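Local structure of protein yesU (Bacillus subtilis, 1OQ1) at residues H116-Y124 with A148-D156. The protein is of unknown function but adopts a galectin-like, concanavalin-type beta-sandwich fold, which is consistent with, though no proof of, carbohydrate binding. Residues are numbered along the deposited sequence; the frame is centred on the assembly and turned at random.
Sequences HLSYFRRKY and ADPLPSPDD
Three donors converge on OD2 of D149: the backbone N of F120 at 2.9 Å, nearly along the C-O axis, a water, and NH2 of R122 at 3.0 Å, in a salt bridge whose hydrogen bond is weak, the guanidinium turned 62° from the carboxylate. The same water accepts from R121 N and R122 NE, tying the carboxylate to the corner a second time. OD1 of D149 closes an Asx turn by taking the backbone N of L151 at 2.9 Å, steadying the carboxylate. NH2 of R122 donates to L151 O at 2.7 Å; the oxygen lies near the guanidinium plane, but the donor stands above the carbonyl plane. R122 CG, anti to the carbonyl carbon (chi1 -41°), lies 3.6 Å above the F120 ring centre, and the bend at chi2 (-67°) brings a guanidinium face over F120 CD1, offset toward the rim. At its edge the F120 ring meets P152 O, while CZ touches CD of P154 at 4.0 Å. Deeper in, CD1 of L151 packs against Y119 CD1 and F120 CB. Thus strand 112-122, where it turns at F120, holds the loop joining strands 142-148 and 161-168, one in each sheet of the galectin-like beta-sandwich.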
loop_
_atom_site.group_PDB
_atom_site.type_symbol
_atom_site.label_atom_id
_atom_site.label_comp_id
_atom_site.label_asym_id
_atom_site.label_seq_id
_atom_site.Cartn_x
_atom_site.Cartn_y
_atom_site.Cartn_z
ATOM N N HIS A 116 -5.408 -4.370 1.745
ATOM C CA HIS A 116 -4.918 -3.512 0.670
ATOM C C HIS A 116 -5.765 -2.257 0.567
ATOM O O HIS A 116 -6.995 -2.317 0.496
ATOM C CB HIS A 116 -4.833 -4.242 -0.690
ATOM C CG HIS A 116 -5.883 -5.288 -0.919
ATOM N ND1 HIS A 116 -6.589 -5.375 -2.102
ATOM C CD2 HIS A 116 -6.275 -6.345 -0.170
ATOM C CE1 HIS A 116 -7.366 -6.444 -2.070
ATOM N NE2 HIS A 116 -7.194 -7.050 -0.910
ATOM N N LEU A 117 -5.084 -1.120 0.584
ATOM C CA LEU A 117 -5.742 0.175 0.545
ATOM C C LEU A 117 -5.382 0.926 -0.727
ATOM O O LEU A 117 -4.224 1.279 -0.946
ATOM C CB LEU A 117 -5.328 0.981 1.778
ATOM C CG LEU A 117 -6.258 2.087 2.288
ATOM C CD1 LEU A 117 -5.744 2.583 3.629
ATOM C CD2 LEU A 117 -6.342 3.217 1.287
ATOM N N SER A 118 -6.384 1.165 -1.563
ATOM C CA SER A 118 -6.164 1.875 -2.813
ATOM C C SER A 118 -6.408 3.364 -2.641
ATOM O O SER A 118 -7.318 3.783 -1.921
ATOM C CB SER A 118 -7.087 1.319 -3.899
ATOM O OG SER A 118 -8.430 1.317 -3.451
ATOM N N TYR A 119 -5.568 4.158 -3.294
ATOM C CA TYR A 119 -5.680 5.610 -3.249
ATOM C C TYR A 119 -5.288 6.140 -4.627
ATOM O O TYR A 119 -4.630 5.448 -5.399
ATOM C CB TYR A 119 -4.796 6.182 -2.135
ATOM C CG TYR A 119 -3.326 5.857 -2.247
ATOM C CD1 TYR A 119 -2.441 6.750 -2.851
ATOM C CD2 TYR A 119 -2.810 4.680 -1.703
ATOM C CE1 TYR A 119 -1.079 6.487 -2.906
ATOM C CE2 TYR A 119 -1.447 4.405 -1.750
ATOM C CZ TYR A 119 -0.586 5.313 -2.350
ATOM O OH TYR A 119 0.764 5.056 -2.370
ATOM N N PHE A 120 -5.687 7.368 -4.930
ATOM C CA PHE A 120 -5.464 7.927 -6.261
ATOM C C PHE A 120 -6.014 6.894 -7.249
ATOM O O PHE A 120 -5.309 6.412 -8.140
ATOM C CB PHE A 120 -3.984 8.177 -6.560
ATOM C CG PHE A 120 -3.762 9.070 -7.759
ATOM C CD1 PHE A 120 -3.914 10.451 -7.650
ATOM C CD2 PHE A 120 -3.473 8.529 -9.007
ATOM C CE1 PHE A 120 -3.783 11.283 -8.767
ATOM C CE2 PHE A 120 -3.341 9.351 -10.135
ATOM C CZ PHE A 120 -3.498 10.731 -10.014
ATOM N N ARG A 121 -7.280 6.536 -7.063
ATOM C CA ARG A 121 -7.933 5.563 -7.931
ATOM C C ARG A 121 -8.424 6.340 -9.141
ATOM O O ARG A 121 -9.543 6.853 -9.141
ATOM C CB ARG A 121 -9.109 4.919 -7.197
ATOM C CG ARG A 121 -8.736 4.357 -5.834
ATOM C CD ARG A 121 -9.947 3.785 -5.110
ATOM N NE ARG A 121 -10.506 2.625 -5.800
ATOM C CZ ARG A 121 -11.671 2.611 -6.440
ATOM N NH1 ARG A 121 -12.431 3.700 -6.495
ATOM N NH2 ARG A 121 -12.080 1.494 -7.025
ATOM N N ARG A 122 -7.578 6.434 -10.165
ATOM C CA ARG A 122 -7.913 7.198 -11.360
ATOM C C ARG A 122 -7.636 6.442 -12.664
ATOM O O ARG A 122 -7.321 7.055 -13.681
ATOM C CB ARG A 122 -7.111 8.509 -11.366
ATOM C CG ARG A 122 -7.007 9.209 -10.008
ATOM C CD ARG A 122 -8.350 9.746 -9.512
ATOM N NE ARG A 122 -8.273 10.108 -8.096
ATOM C CZ ARG A 122 -7.760 11.242 -7.631
ATOM N NH1 ARG A 122 -7.279 12.156 -8.466
ATOM N NH2 ARG A 122 -7.700 11.449 -6.320
ATOM N N LYS A 123 -7.757 5.120 -12.636
ATOM C CA LYS A 123 -7.506 4.305 -13.822
ATOM C C LYS A 123 -8.682 4.318 -14.799
ATOM O O LYS A 123 -8.485 4.449 -16.008
ATOM C CB LYS A 123 -7.196 2.861 -13.404
ATOM C CG LYS A 123 -7.169 1.839 -14.543
ATOM C CD LYS A 123 -6.051 2.109 -15.547
ATOM C CE LYS A 123 -6.061 1.055 -16.650
ATOM N NZ LYS A 123 -4.945 1.230 -17.622
ATOM N N TYR A 124 -9.898 4.193 -14.271
ATOM C CA TYR A 124 -11.102 4.161 -15.105
ATOM C C TYR A 124 -12.004 5.376 -14.905
ATOM O O TYR A 124 -11.968 6.022 -13.859
ATOM C CB TYR A 124 -11.888 2.880 -14.815
ATOM C CG TYR A 124 -11.095 1.613 -15.055
ATOM C CD1 TYR A 124 -10.718 1.236 -16.346
ATOM C CD2 TYR A 124 -10.710 0.794 -13.990
ATOM C CE1 TYR A 124 -9.975 0.073 -16.573
ATOM C CE2 TYR A 124 -9.967 -0.369 -14.205
ATOM C CZ TYR A 124 -9.604 -0.722 -15.498
ATOM O OH TYR A 124 -8.878 -1.872 -15.710
ATOM N N ALA A 148 -13.547 9.606 0.992
ATOM C CA ALA A 148 -13.230 10.477 -0.136
ATOM C C ALA A 148 -11.717 10.688 -0.222
ATOM O O ALA A 148 -11.029 10.698 0.798
ATOM C CB ALA A 148 -13.947 11.825 0.021
ATOM N N ASP A 149 -11.211 10.867 -1.441
ATOM C CA ASP A 149 -9.779 11.065 -1.692
ATOM C C ASP A 149 -9.475 12.534 -2.019
ATOM O O ASP A 149 -9.893 13.037 -3.062
ATOM C CB ASP A 149 -9.355 10.170 -2.869
ATOM C CG ASP A 149 -7.858 10.200 -3.140
ATOM O OD1 ASP A 149 -7.124 10.944 -2.456
ATOM O OD2 ASP A 149 -7.416 9.471 -4.055
ATOM N N PRO A 150 -8.722 13.231 -1.145
ATOM C CA PRO A 150 -8.369 14.642 -1.353
ATOM C C PRO A 150 -7.261 14.881 -2.383
ATOM O O PRO A 150 -7.008 16.017 -2.776
ATOM C CB PRO A 150 -7.949 15.096 0.040
ATOM C CG PRO A 150 -7.241 13.879 0.554
ATOM C CD PRO A 150 -8.178 12.747 0.140
ATOM N N LEU A 151 -6.593 13.814 -2.805
ATOM C CA LEU A 151 -5.519 13.948 -3.782
ATOM C C LEU A 151 -6.057 14.501 -5.095
ATOM O O LEU A 151 -7.058 14.015 -5.623
ATOM C CB LEU A 151 -4.859 12.596 -4.032
ATOM C CG LEU A 151 -4.047 11.998 -2.885
ATOM C CD1 LEU A 151 -3.668 10.569 -3.244
ATOM C CD2 LEU A 151 -2.799 12.838 -2.628
ATOM N N PRO A 152 -5.397 15.528 -5.638
ATOM C CA PRO A 152 -5.845 16.119 -6.898
ATOM C C PRO A 152 -5.245 15.364 -8.068
ATOM O O PRO A 152 -4.515 14.393 -7.880
ATOM C CB PRO A 152 -5.292 17.531 -6.816
ATOM C CG PRO A 152 -3.931 17.281 -6.201
ATOM C CD PRO A 152 -4.261 16.288 -5.074
ATOM N N SER A 153 -5.577 15.813 -9.275
ATOM C CA SER A 153 -5.003 15.241 -10.481
ATOM C C SER A 153 -3.600 15.854 -10.499
ATOM O O SER A 153 -3.355 16.866 -9.831
ATOM C CB SER A 153 -5.817 15.673 -11.703
ATOM O OG SER A 153 -6.354 16.970 -11.520
ATOM N N PRO A 154 -2.662 15.259 -11.247
ATOM C CA PRO A 154 -1.291 15.777 -11.307
ATOM C C PRO A 154 -1.138 17.255 -11.640
ATOM O O PRO A 154 -0.259 17.920 -11.094
ATOM C CB PRO A 154 -0.624 14.877 -12.344
ATOM C CG PRO A 154 -1.361 13.584 -12.177
ATOM C CD PRO A 154 -2.796 14.039 -12.062
ATOM N N ASP A 155 -1.987 17.769 -12.525
ATOM C CA ASP A 155 -1.899 19.173 -12.918
ATOM C C ASP A 155 -1.994 20.169 -11.763
ATOM O O ASP A 155 -1.349 21.220 -11.794
ATOM C CB ASP A 155 -2.953 19.500 -13.994
ATOM C CG ASP A 155 -4.378 19.186 -13.559
ATOM O OD1 ASP A 155 -4.573 18.585 -12.481
ATOM O OD2 ASP A 155 -5.312 19.535 -14.314
ATOM N N ASP A 156 -2.778 19.839 -10.740
ATOM C CA ASP A 156 -2.944 20.730 -9.592
ATOM C C ASP A 156 -2.203 20.287 -8.334
ATOM O O ASP A 156 -2.402 20.870 -7.270
ATOM C CB ASP A 156 -4.425 20.876 -9.225
ATOM C CG ASP A 156 -5.243 21.547 -10.306
ATOM O OD1 ASP A 156 -4.680 22.325 -11.106
ATOM O OD2 ASP A 156 -6.469 21.307 -10.337
HETATM O O HOH W 1 -9.160 8.402 -5.753
#